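Local coordinates for protein Asp/Glu-specific dipeptidyl-peptidase (Flavobacterium psychrophilum, PDB 5JXF) that removes dipeptides from the N-terminus of oligopeptides, acting as a serine peptidase that cuts strictly after aspartate or glutamate, at residues G84-V89 against M283-K288; D227-P232 against Y344-I349; V649-T654 against N698-M703; H656-N661 against F678-E683. All blocks are in the same frame, centred on the assembly; numbering follows the deposited sequence.

Contact 1 (G84-V89 against M283-K288)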
# COMPACT_ATOMS: atom_id res chain seq x y z
N GLY A 84 -3.78 -31.50 6.82
CA GLY A 84 -4.02 -30.07 6.96
C GLY A 84 -3.90 -29.29 5.65
O GLY A 84 -4.33 -28.15 5.56
N CYS A 85 -3.30 -29.91 4.65
CA CYS A 85 -3.10 -29.26 3.35
C CYS A 85 -3.48 -30.19 2.21
O CYS A 85 -3.86 -31.34 2.44
CB CYS A 85 -1.64 -28.80 3.19
SG CYS A 85 -1.04 -27.88 4.63
N THR A 86 -3.39 -29.67 1.00
CA THR A 86 -3.65 -30.45 -0.19
C THR A 86 -2.34 -30.63 -0.95
O THR A 86 -1.42 -29.85 -0.77
CB THR A 86 -4.72 -29.78 -1.05
OG1 THR A 86 -5.87 -29.51 -0.24
CG2 THR A 86 -5.12 -30.68 -2.16
N SER A 87 -2.25 -31.70 -1.74
CA SER A 87 -1.11 -31.95 -2.61
C SER A 87 -1.66 -32.58 -3.89
O SER A 87 -2.84 -32.90 -3.95
CB SER A 87 -0.09 -32.85 -1.94
OG SER A 87 -0.64 -34.12 -1.69
N GLU A 88 -0.84 -32.69 -4.92
CA GLU A 88 -1.32 -33.29 -6.16
C GLU A 88 -0.22 -34.11 -6.82
O GLU A 88 0.94 -33.74 -6.80
CB GLU A 88 -1.83 -32.23 -7.13
CG GLU A 88 -0.79 -31.22 -7.57
CD GLU A 88 -0.97 -29.89 -6.86
OE1 GLU A 88 -1.44 -29.90 -5.71
OE2 GLU A 88 -0.66 -28.85 -7.47
N VAL A 89 -0.60 -35.27 -7.35
CA VAL A 89 0.35 -36.14 -8.04
C VAL A 89 0.64 -35.62 -9.44
O VAL A 89 -0.28 -35.40 -10.23
CB VAL A 89 -0.18 -37.58 -8.14
CG1 VAL A 89 0.96 -38.49 -8.55
CG2 VAL A 89 -0.80 -38.03 -6.78
N MET A 283 -9.39 -28.41 -6.54
CA MET A 283 -9.81 -29.56 -5.73
C MET A 283 -8.92 -29.62 -4.49
O MET A 283 -7.70 -29.52 -4.60
CB MET A 283 -9.72 -30.85 -6.55
CG MET A 283 -10.49 -32.04 -5.97
SD MET A 283 -10.45 -33.52 -7.07
CE MET A 283 -10.40 -32.63 -8.64
N GLY A 284 -9.50 -29.75 -3.31
CA GLY A 284 -8.65 -29.81 -2.14
C GLY A 284 -9.39 -30.17 -0.88
O GLY A 284 -10.53 -30.65 -0.92
N TYR A 285 -8.73 -29.93 0.25
CA TYR A 285 -9.29 -30.30 1.54
C TYR A 285 -9.46 -29.09 2.48
O TYR A 285 -8.79 -28.99 3.51
CB TYR A 285 -8.43 -31.38 2.19
CG TYR A 285 -8.28 -32.62 1.33
CD1 TYR A 285 -7.37 -32.65 0.28
CD2 TYR A 285 -9.03 -33.78 1.60
CE1 TYR A 285 -7.24 -33.77 -0.52
CE2 TYR A 285 -8.89 -34.92 0.79
CZ TYR A 285 -8.00 -34.90 -0.25
OH TYR A 285 -7.82 -35.99 -1.05
N PRO A 286 -10.38 -28.18 2.13
CA PRO A 286 -10.64 -27.01 2.97
C PRO A 286 -11.05 -27.43 4.38
O PRO A 286 -11.93 -28.28 4.56
CB PRO A 286 -11.79 -26.30 2.25
CG PRO A 286 -12.48 -27.38 1.48
CD PRO A 286 -11.36 -28.31 1.04
N GLY A 287 -10.37 -26.84 5.36
CA GLY A 287 -10.55 -27.20 6.75
C GLY A 287 -11.88 -26.81 7.35
O GLY A 287 -12.66 -27.67 7.79
N LYS A 288 -12.17 -25.51 7.39
CA LYS A 288 -13.37 -25.06 8.07
C LYS A 288 -14.01 -23.84 7.41
O LYS A 288 -13.32 -22.97 6.89
CB LYS A 288 -13.05 -24.76 9.55
CG LYS A 288 -14.30 -24.56 10.40
CD LYS A 288 -14.00 -24.51 11.89
CE LYS A 288 -13.08 -23.35 12.23
NZ LYS A 288 -12.84 -23.25 13.71

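Contact 2 (D227-P232 against Y344-I349). With ARG (arginine), chain E; ASP (aspartic acid), chain F.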
# COMPACT_ATOMS: atom_id res chain seq x y z
N ASP A 227 3.58 -9.51 2.65
CA ASP A 227 2.77 -9.95 1.52
C ASP A 227 1.77 -11.09 1.80
O ASP A 227 1.00 -11.48 0.92
CB ASP A 227 3.69 -10.38 0.38
CG ASP A 227 4.27 -9.19 -0.39
OD1 ASP A 227 4.12 -8.07 0.12
OD2 ASP A 227 4.87 -9.37 -1.47
N ASN A 228 1.79 -11.66 3.00
CA ASN A 228 0.82 -12.71 3.35
C ASN A 228 -0.61 -12.18 3.25
O ASN A 228 -0.89 -11.06 3.68
CB ASN A 228 1.08 -13.23 4.75
CG ASN A 228 0.38 -14.58 5.03
OD1 ASN A 228 0.11 -15.36 4.10
ND2 ASN A 228 0.08 -14.83 6.29
N TRP A 229 -1.50 -12.99 2.66
CA TRP A 229 -2.90 -12.60 2.38
C TRP A 229 -3.03 -11.39 1.44
O TRP A 229 -4.07 -10.75 1.42
CB TRP A 229 -3.67 -12.28 3.67
CG TRP A 229 -3.63 -13.35 4.69
CD1 TRP A 229 -2.84 -13.39 5.80
CD2 TRP A 229 -4.42 -14.55 4.72
NE1 TRP A 229 -3.08 -14.53 6.52
CE2 TRP A 229 -4.05 -15.26 5.88
CE3 TRP A 229 -5.40 -15.08 3.88
CZ2 TRP A 229 -4.62 -16.50 6.21
CZ3 TRP A 229 -5.98 -16.31 4.22
CH2 TRP A 229 -5.58 -17.00 5.38
N VAL A 230 -2.00 -11.09 0.65
CA VAL A 230 -2.01 -9.87 -0.17
C VAL A 230 -1.83 -10.16 -1.66
O VAL A 230 -0.98 -10.96 -2.05
CB VAL A 230 -0.89 -8.90 0.28
CG1 VAL A 230 -0.63 -7.86 -0.80
CG2 VAL A 230 -1.24 -8.22 1.61
N TRP A 231 -2.68 -9.55 -2.48
CA TRP A 231 -2.49 -9.46 -3.92
C TRP A 231 -2.19 -7.98 -4.29
O TRP A 231 -2.76 -7.08 -3.68
CB TRP A 231 -3.74 -9.93 -4.67
CG TRP A 231 -3.58 -9.87 -6.16
CD1 TRP A 231 -4.10 -8.93 -7.00
CD2 TRP A 231 -2.86 -10.80 -6.97
NE1 TRP A 231 -3.73 -9.22 -8.30
CE2 TRP A 231 -2.97 -10.35 -8.30
CE3 TRP A 231 -2.14 -11.96 -6.70
CZ2 TRP A 231 -2.36 -11.02 -9.36
CZ3 TRP A 231 -1.53 -12.62 -7.75
CH2 TRP A 231 -1.65 -12.15 -9.06
N PRO A 232 -1.31 -7.72 -5.26
CA PRO A 232 -0.42 -8.57 -6.07
C PRO A 232 0.60 -9.34 -5.23
O PRO A 232 1.05 -8.89 -4.18
CB PRO A 232 0.28 -7.58 -6.99
CG PRO A 232 -0.68 -6.43 -7.09
CD PRO A 232 -1.28 -6.32 -5.74
N TYR A 344 -2.54 -16.65 11.11
CA TYR A 344 -3.87 -16.38 11.63
C TYR A 344 -4.00 -14.99 12.28
O TYR A 344 -5.07 -14.37 12.24
CB TYR A 344 -4.28 -17.47 12.63
CG TYR A 344 -4.67 -18.73 11.91
CD1 TYR A 344 -5.88 -18.83 11.26
CD2 TYR A 344 -3.79 -19.80 11.84
CE1 TYR A 344 -6.25 -19.97 10.58
CE2 TYR A 344 -4.15 -20.96 11.15
CZ TYR A 344 -5.39 -21.03 10.53
OH TYR A 344 -5.77 -22.16 9.85
N TRP A 345 -2.91 -14.50 12.86
CA TRP A 345 -2.90 -13.15 13.42
C TRP A 345 -3.29 -12.14 12.35
O TRP A 345 -4.16 -11.28 12.57
CB TRP A 345 -1.53 -12.79 13.99
CG TRP A 345 -1.35 -11.30 14.13
CD1 TRP A 345 -1.87 -10.48 15.10
CD2 TRP A 345 -0.60 -10.44 13.25
NE1 TRP A 345 -1.49 -9.17 14.88
CE2 TRP A 345 -0.70 -9.12 13.75
CE3 TRP A 345 0.16 -10.66 12.09
CZ2 TRP A 345 -0.09 -8.03 13.13
CZ3 TRP A 345 0.78 -9.57 11.48
CH2 TRP A 345 0.65 -8.27 12.01
N LYS A 346 -2.67 -12.26 11.19
CA LYS A 346 -3.00 -11.35 10.11
C LYS A 346 -4.35 -11.69 9.49
O LYS A 346 -5.08 -10.78 9.12
CB LYS A 346 -1.92 -11.33 9.03
CG LYS A 346 -2.08 -10.16 8.07
CD LYS A 346 -0.99 -10.15 7.02
CE LYS A 346 -0.91 -8.79 6.28
NZ LYS A 346 0.02 -8.90 5.07
N LYS A 347 -4.67 -12.99 9.38
CA LYS A 347 -5.96 -13.39 8.81
C LYS A 347 -7.09 -12.70 9.55
O LYS A 347 -8.03 -12.16 8.95
CB LYS A 347 -6.18 -14.93 8.86
CG LYS A 347 -7.49 -15.34 8.21
CD LYS A 347 -8.00 -16.71 8.69
CE LYS A 347 -9.41 -16.99 8.18
NZ LYS A 347 -9.79 -18.40 8.41
N TRP A 348 -6.99 -12.72 10.88
CA TRP A 348 -8.06 -12.24 11.73
C TRP A 348 -8.23 -10.72 11.60
O TRP A 348 -9.34 -10.20 11.66
CB TRP A 348 -7.80 -12.66 13.18
CG TRP A 348 -7.99 -14.17 13.38
CD1 TRP A 348 -8.77 -15.00 12.64
CD2 TRP A 348 -7.37 -14.99 14.38
NE1 TRP A 348 -8.68 -16.28 13.11
CE2 TRP A 348 -7.83 -16.31 14.18
CE3 TRP A 348 -6.46 -14.74 15.42
CZ2 TRP A 348 -7.42 -17.37 14.98
CZ3 TRP A 348 -6.06 -15.80 16.21
CH2 TRP A 348 -6.54 -17.09 15.99
N ILE A 349 -7.11 -10.02 11.39
CA ILE A 349 -7.17 -8.58 11.12
C ILE A 349 -8.02 -8.34 9.87
O ILE A 349 -9.03 -7.63 9.93
CB ILE A 349 -5.75 -7.99 10.98
CG1 ILE A 349 -5.06 -8.04 12.34
CG2 ILE A 349 -5.77 -6.57 10.38
CD1 ILE A 349 -3.58 -7.74 12.31
N ARG E . -1.54 -17.26 4.00
CA ARG E . -1.22 -18.63 3.65
C ARG E . -2.37 -19.53 4.13
O ARG E . -2.72 -19.52 5.30
CB ARG E . 0.11 -19.06 4.28
CG ARG E . 1.33 -18.30 3.75
CD ARG E . 2.61 -18.70 4.48
NE ARG E . 2.52 -18.46 5.92
CZ ARG E . 2.90 -17.33 6.52
NH1 ARG E . 3.43 -16.33 5.81
NH2 ARG E . 2.77 -17.20 7.84
N ASP F . -2.99 -20.27 3.21
CA ASP F . -4.16 -21.09 3.53
C ASP F . -3.85 -22.54 3.84
O ASP F . -4.54 -23.45 3.38
CB ASP F . -5.18 -21.02 2.38
CG ASP F . -6.12 -19.82 2.49
OD1 ASP F . -6.27 -19.29 3.60
OD2 ASP F . -6.71 -19.42 1.46

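Contact 3 (V649-T654 against N698-M703)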
# COMPACT_ATOMS: atom_id res chain seq x y z
N VAL A 649 4.26 -15.38 -12.71
CA VAL A 649 4.65 -15.85 -11.40
C VAL A 649 3.42 -16.33 -10.63
O VAL A 649 3.42 -17.45 -10.12
CB VAL A 649 5.41 -14.75 -10.63
CG1 VAL A 649 5.60 -15.14 -9.20
CG2 VAL A 649 6.75 -14.53 -11.27
N CYS A 650 2.38 -15.50 -10.53
CA CYS A 650 1.16 -15.86 -9.81
C CYS A 650 -0.05 -15.42 -10.61
O CYS A 650 0.06 -14.57 -11.50
CB CYS A 650 1.09 -15.22 -8.41
SG CYS A 650 2.44 -15.62 -7.28
N PHE A 651 -1.21 -15.98 -10.27
CA PHE A 651 -2.48 -15.46 -10.76
C PHE A 651 -3.61 -15.73 -9.77
O PHE A 651 -3.41 -16.39 -8.75
CB PHE A 651 -2.83 -16.04 -12.16
CG PHE A 651 -3.11 -17.53 -12.18
CD1 PHE A 651 -2.07 -18.44 -12.27
CD2 PHE A 651 -4.41 -18.01 -12.16
CE1 PHE A 651 -2.33 -19.82 -12.32
CE2 PHE A 651 -4.67 -19.38 -12.22
CZ PHE A 651 -3.64 -20.28 -12.29
N ILE A 652 -4.79 -15.16 -10.05
CA ILE A 652 -5.91 -15.23 -9.12
C ILE A 652 -7.20 -15.55 -9.85
O ILE A 652 -7.35 -15.20 -11.02
CB ILE A 652 -6.11 -13.90 -8.33
CG1 ILE A 652 -6.05 -12.68 -9.26
CG2 ILE A 652 -5.07 -13.76 -7.25
CD1 ILE A 652 -6.47 -11.32 -8.56
N GLY A 653 -8.13 -16.19 -9.16
CA GLY A 653 -9.43 -16.48 -9.71
C GLY A 653 -10.58 -16.43 -8.72
O GLY A 653 -10.39 -16.18 -7.53
N THR A 654 -11.77 -16.69 -9.22
CA THR A 654 -12.97 -16.64 -8.41
C THR A 654 -13.28 -17.99 -7.72
O THR A 654 -14.42 -18.27 -7.42
CB THR A 654 -14.18 -16.23 -9.26
OG1 THR A 654 -14.34 -17.16 -10.34
CG2 THR A 654 -13.95 -14.83 -9.84
N ASN A 698 -8.84 -16.39 -5.04
CA ASN A 698 -7.79 -17.24 -4.52
C ASN A 698 -6.51 -16.94 -5.27
O ASN A 698 -6.55 -16.48 -6.41
CB ASN A 698 -8.18 -18.74 -4.63
CG ASN A 698 -8.12 -19.28 -6.06
OD1 ASN A 698 -8.79 -18.77 -6.97
ND2 ASN A 698 -7.31 -20.31 -6.26
N VAL A 699 -5.37 -17.15 -4.61
CA VAL A 699 -4.07 -16.89 -5.22
C VAL A 699 -3.34 -18.20 -5.51
O VAL A 699 -3.22 -19.06 -4.63
CB VAL A 699 -3.21 -16.00 -4.33
CG1 VAL A 699 -2.01 -15.39 -5.11
CG2 VAL A 699 -4.07 -14.88 -3.75
N MET A 700 -2.85 -18.31 -6.75
CA MET A 700 -2.19 -19.51 -7.28
C MET A 700 -0.81 -19.23 -7.82
O MET A 700 -0.58 -18.20 -8.46
CB MET A 700 -3.03 -20.13 -8.39
CG MET A 700 -4.30 -20.84 -7.92
SD MET A 700 -5.71 -20.70 -9.06
CE MET A 700 -6.03 -18.93 -8.97
N VAL A 701 0.14 -20.12 -7.56
CA VAL A 701 1.41 -20.02 -8.25
C VAL A 701 1.20 -20.54 -9.66
O VAL A 701 0.63 -21.61 -9.85
CB VAL A 701 2.56 -20.82 -7.59
CG1 VAL A 701 3.91 -20.34 -8.13
CG2 VAL A 701 2.53 -20.72 -6.07
N ASP A 702 1.66 -19.78 -10.66
CA ASP A 702 1.64 -20.21 -12.05
C ASP A 702 2.58 -21.40 -12.23
O ASP A 702 3.72 -21.33 -11.78
CB ASP A 702 2.07 -19.01 -12.95
CG ASP A 702 1.74 -19.22 -14.40
OD1 ASP A 702 2.21 -20.23 -14.98
OD2 ASP A 702 0.99 -18.38 -14.95
N MET A 703 2.13 -22.50 -12.87
CA MET A 703 2.97 -23.71 -12.98
C MET A 703 4.22 -23.43 -13.84
O MET A 703 5.28 -24.03 -13.64
CB MET A 703 2.17 -24.90 -13.54
CG MET A 703 1.38 -25.73 -12.42
SD MET A 703 2.40 -26.10 -11.02
CE MET A 703 3.59 -27.18 -11.83
O HOH W 1 0.03 -15.91 -14.40

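Contact 4 (H656-N661 against F678-E683). With ASP (aspartic acid), chain F; ARG (arginine), chain E.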
# COMPACT_ATOMS: atom_id res chain seq x y z
N HIS A 656 -13.53 -20.51 -4.60
CA HIS A 656 -13.75 -20.34 -3.18
C HIS A 656 -12.91 -21.33 -2.40
O HIS A 656 -13.15 -22.54 -2.46
CB HIS A 656 -15.24 -20.53 -2.86
CG HIS A 656 -15.62 -20.18 -1.45
ND1 HIS A 656 -16.87 -20.43 -0.93
CD2 HIS A 656 -14.91 -19.60 -0.45
CE1 HIS A 656 -16.92 -20.02 0.32
NE2 HIS A 656 -15.74 -19.52 0.64
N THR A 657 -11.93 -20.82 -1.66
CA THR A 657 -11.01 -21.64 -0.86
C THR A 657 -10.94 -21.20 0.59
O THR A 657 -11.50 -20.17 0.96
CB THR A 657 -9.58 -21.58 -1.44
OG1 THR A 657 -9.18 -20.21 -1.55
CG2 THR A 657 -9.51 -22.24 -2.81
N THR A 658 -10.24 -21.98 1.41
CA THR A 658 -9.98 -21.60 2.80
C THR A 658 -8.74 -22.38 3.24
O THR A 658 -8.17 -23.11 2.44
CB THR A 658 -11.24 -21.85 3.71
OG1 THR A 658 -11.04 -21.30 5.02
CG2 THR A 658 -11.55 -23.32 3.82
N GLY A 659 -8.30 -22.22 4.49
CA GLY A 659 -7.15 -22.97 4.98
C GLY A 659 -7.42 -24.49 4.81
O GLY A 659 -8.52 -24.95 5.11
N GLY A 660 -6.43 -25.23 4.34
CA GLY A 660 -6.62 -26.61 3.91
C GLY A 660 -6.46 -26.75 2.41
O GLY A 660 -6.03 -27.80 1.92
N ASN A 661 -6.80 -25.68 1.69
CA ASN A 661 -6.68 -25.64 0.24
C ASN A 661 -5.28 -25.28 -0.16
O ASN A 661 -4.96 -25.29 -1.35
CB ASN A 661 -7.63 -24.62 -0.37
CG ASN A 661 -8.95 -25.21 -0.80
OD1 ASN A 661 -10.01 -24.66 -0.50
ND2 ASN A 661 -8.90 -26.35 -1.50
N PHE A 678 -2.49 -21.24 -3.04
CA PHE A 678 -1.73 -21.04 -1.82
C PHE A 678 -2.17 -19.90 -0.91
O PHE A 678 -1.67 -19.80 0.21
CB PHE A 678 -0.24 -20.88 -2.14
CG PHE A 678 0.15 -19.53 -2.71
CD1 PHE A 678 -0.00 -19.25 -4.06
CD2 PHE A 678 0.74 -18.57 -1.89
CE1 PHE A 678 0.41 -18.02 -4.60
CE2 PHE A 678 1.15 -17.32 -2.41
CZ PHE A 678 0.99 -17.04 -3.76
N ASP A 679 -3.13 -19.08 -1.33
CA ASP A 679 -3.59 -18.02 -0.45
C ASP A 679 -4.92 -17.45 -0.91
O ASP A 679 -5.47 -17.88 -1.91
CB ASP A 679 -2.56 -16.89 -0.38
CG ASP A 679 -2.46 -16.27 1.01
OD1 ASP A 679 -3.36 -16.52 1.84
OD2 ASP A 679 -1.48 -15.54 1.28
N ARG A 680 -5.40 -16.45 -0.17
CA ARG A 680 -6.52 -15.61 -0.58
C ARG A 680 -6.08 -14.16 -0.53
O ARG A 680 -5.16 -13.82 0.21
CB ARG A 680 -7.73 -15.79 0.33
CG ARG A 680 -8.51 -17.09 0.15
CD ARG A 680 -9.49 -17.21 1.27
NE ARG A 680 -8.87 -17.84 2.42
CZ ARG A 680 -9.41 -17.88 3.63
NH1 ARG A 680 -10.56 -17.27 3.85
NH2 ARG A 680 -8.78 -18.51 4.62
N VAL A 681 -6.76 -13.30 -1.28
CA VAL A 681 -6.41 -11.88 -1.27
C VAL A 681 -6.98 -11.19 -0.03
O VAL A 681 -7.95 -11.67 0.58
CB VAL A 681 -6.92 -11.15 -2.54
CG1 VAL A 681 -6.47 -11.89 -3.77
CG2 VAL A 681 -8.43 -11.02 -2.54
N TRP A 682 -6.39 -10.04 0.33
CA TRP A 682 -6.72 -9.34 1.58
C TRP A 682 -8.20 -9.11 1.77
O TRP A 682 -8.76 -9.38 2.83
CB TRP A 682 -5.99 -7.99 1.64
CG TRP A 682 -6.15 -7.28 2.93
CD1 TRP A 682 -6.71 -6.04 3.13
CD2 TRP A 682 -5.76 -7.75 4.23
NE1 TRP A 682 -6.69 -5.72 4.46
CE2 TRP A 682 -6.11 -6.75 5.16
CE3 TRP A 682 -5.14 -8.92 4.69
CZ2 TRP A 682 -5.86 -6.88 6.53
CZ3 TRP A 682 -4.89 -9.05 6.05
CH2 TRP A 682 -5.25 -8.04 6.95
N GLU A 683 -8.84 -8.63 0.72
CA GLU A 683 -10.25 -8.29 0.76
C GLU A 683 -11.18 -9.47 1.02
O GLU A 683 -12.32 -9.27 1.42
CB GLU A 683 -10.64 -7.61 -0.56
CG GLU A 683 -10.04 -6.18 -0.71
CD GLU A 683 -8.54 -6.18 -0.95
OE1 GLU A 683 -8.00 -7.20 -1.46
OE2 GLU A 683 -7.90 -5.16 -0.65
N ASP F . -2.99 -20.27 3.21
CA ASP F . -4.16 -21.09 3.53
C ASP F . -3.85 -22.54 3.84
O ASP F . -4.54 -23.45 3.38
CB ASP F . -5.18 -21.02 2.38
CG ASP F . -6.12 -19.82 2.49
OD1 ASP F . -6.27 -19.29 3.60
OD2 ASP F . -6.71 -19.42 1.46
N ARG E . -1.54 -17.26 4.00
CA ARG E . -1.22 -18.63 3.65
C ARG E . -2.37 -19.53 4.13
O ARG E . -2.72 -19.52 5.30
CB ARG E . 0.11 -19.06 4.28
CG ARG E . 1.33 -18.30 3.75
CD ARG E . 2.61 -18.70 4.48
NE ARG E . 2.52 -18.46 5.92
CZ ARG E . 2.90 -17.33 6.52
NH1 ARG E . 3.43 -16.33 5.81
NH2 ARG E . 2.77 -17.20 7.84
O HOH W 2 -6.58 -20.37 -0.59

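Contact 1 (G84-V89 against M283-K288)
At the seam between the two beta domains of this chymotrypsin-like peptidase, Thr86 on strand 85-89 meets Gly284 and Tyr285 at the end of strand 279-284. The one hydrogen bond directly across the seam runs from Tyr285 N to Thr86 OG1, 2.9 Å long with an N-H...O angle of 152°. Thr86 OG1 is also hydrogen-bonded to Gly660 O, in the loop that leads to Ser662, so this single hydroxyl pins two backbones to its own strand. It can do so because chi1 of -53° swings OG1 opposite the carbonyl carbon and toward Tyr285, while the methyl takes the other branch: CG2 rests 3.6 Å from Gly284 CA and 3.7 Å from Met283 O. Space at Gly284 is short, for a beta carbon there would clash with the Thr86 hydroxyl. The Tyr285 ring comes in edge-on, its CD1 3.5 Å from Thr86 OG1, which lies in the ring plane. Farther out, Tyr285 stacks on His80 and its OH is hydrogen-bonded to Val78 O. Cys85 turns the other way, its side chain about 4 Å from that of Ser662, the probable nucleophile, and together with Gly84 it forms a classic beta bulge facing Phe81. Beyond Thr86, strand 85-89 pairs with strand 95-98 through Glu88 and Leu97, while the Glu88 side chain reaches over to strands 665-667 and 673-680 of the second sheet.

Contact 2 (D227-P232 against Y344-I349)
Trp229 is clamped between Lys347 of helix 328-357 and the bound arginine, the tight part of the contact. On one face of the indole lies the aliphatic part of Lys347: CB is 3.5 Å from Trp229 CZ2, and CG makes a CH-pi contact 4.0 Å from the centroid of the six-membered ring. Over the opposite face sits the amine N of the bound arginine, which is hydrogen-bonded to Asn228 OD1. Trp229 NE1 bonds to Asn343 O, which helps fix the ring's rotation, and the end of Lys347 leads off to a salt bridge with Asp688. The more open side is that of Lys346 and Val230, both partly exposed. The extended Lys346 chain, CG trans to the backbone N at chi1 -166°, slides past the indole edge with CD 3.9 Å from Trp229 CD1. At its end NZ lies in the carbonyl plane of Asn228, 2.7 Å from Asn228 O, and also bonds Asp225 O; Val230 CG2 loosely brushes the same NZ at 3.7 Å. The type II turn from Asp227 to Val230 thus presents an amide and an indole to the ligand, as expected of a dipeptidyl-peptidase pocket that receives the free N-terminal amine of the substrate's P2 residue.

Contact 3 (V649-T654 against N698-M703)
Backbone hydrogen bonds tie Val649, Phe651 and Gly653 to Asp702, Met700 and Asn698 across two antiparallel strands. Phe651 and Met700 make the central hydrogen-bonded pair, with Met700 N 2.8 Å from Phe651 O and Phe651 N 2.9 Å from Met700 O; Gly653 and Asn698 repeat the pattern. At the far end the geometry is less regular: Asp702 N reaches Val649 O from 43° above the carbonyl plane. The strand directions differ by 144°, and both strands belong to the antiparallel sheet of the C-terminal half of the chymotrypsin-like fold, between strands 601-608 and 673-680. Apolar contacts divide over the two faces. On one, Ile652 CG2 and Val699 CG2 lie side by side, 3.8 Å apart. On the other, Met700 folds over the Phe651 ring: Met700 CB stands over the ring face in a CH-pi contact, SD makes an oblique Met-aromatic contact 4.3 Å from the centroid, and CE touches Phe651 CE2 at 3.6 Å. Chi1 of 66° brings the ring back across its own backbone toward Met700. With an alanine here in place of Phe651, the sulfur and methyl of Met700 would probably lose their aromatic surface, and a gap would open beside Asp702. Polar side-chain contacts gather at Asp702, which N-caps helix 703-713 and forms a salt bridge with Arg704. A water donates to its OD2, 2.7 Å away, and to Cys650 O at 3.2 Å.

Contact 4 (H656-N661 against F678-E683)
Loop 656-661 makes a type II turn from Thr658 to Asn661 and passes the end of strand 673-680 with Thr657 CA 7.5 Å from Arg680 CA, no hydrogen bond joining the two directly. Arg680 slides past Thr657, its CG 3.6 Å from Thr657 OG1, and bends at chi3 (-87°) to lay one guanidinium face against Thr657 O and Thr658 OG1, the latter hydrogen-bonded to Asp688 OD1. The guanidinium edge thereby faces the bound aspartic acid: NE binds the ligand's OD2 and NH2 its OD1, each at 2.8 Å. NH1 is hydrogen-bonded to Ser687 OG, helping fix the group's rotation. A leucine in place of Arg680 would probably leave the ligand carboxylate without its two guanidinium bonds and its charged mate. A water bonds to Thr657 OG1 and, weakly, to Asp679 O. Asp679 OD1 accepts from the bound arginine's N, 2.9 Å away, while its OD2 salt-bridges Arg233. Gly660 N donates to the O of the aspartic acid at 2.8 Å; Ser662 N is also hydrogen-bonded to this ligand. This is consistent with an oxyanion hole formed by this loop, next to the probable nucleophile, while Arg680, gripping the bound aspartate, probably gives the S1 pocket its preference for acidic P1 residues.

Along the chain, contact 1 opens first, at 84-89, and contact 2 opens at 227-232 before contact 1 closes at 283-288; contact 2 then closes at 344-349, so the two cross. Both are complete before 649-654 opens contact 3. The loop that contact 3 closes at 698-703 holds all of contact 4. Contact 1 bonds the two beta domains together and touches contact 4 where Gly287 N meets Gly659 O. Contact 2 brings helix 328-357 to the cleft, linked to contact 4 by Trp229 N to Asp679 OD2 and packed on contact 3 through Trp231. Contacts 3 and 4 share neighbouring strands, paired at Val699 and Phe678. Contacts 2 and 4 both hold the ligands.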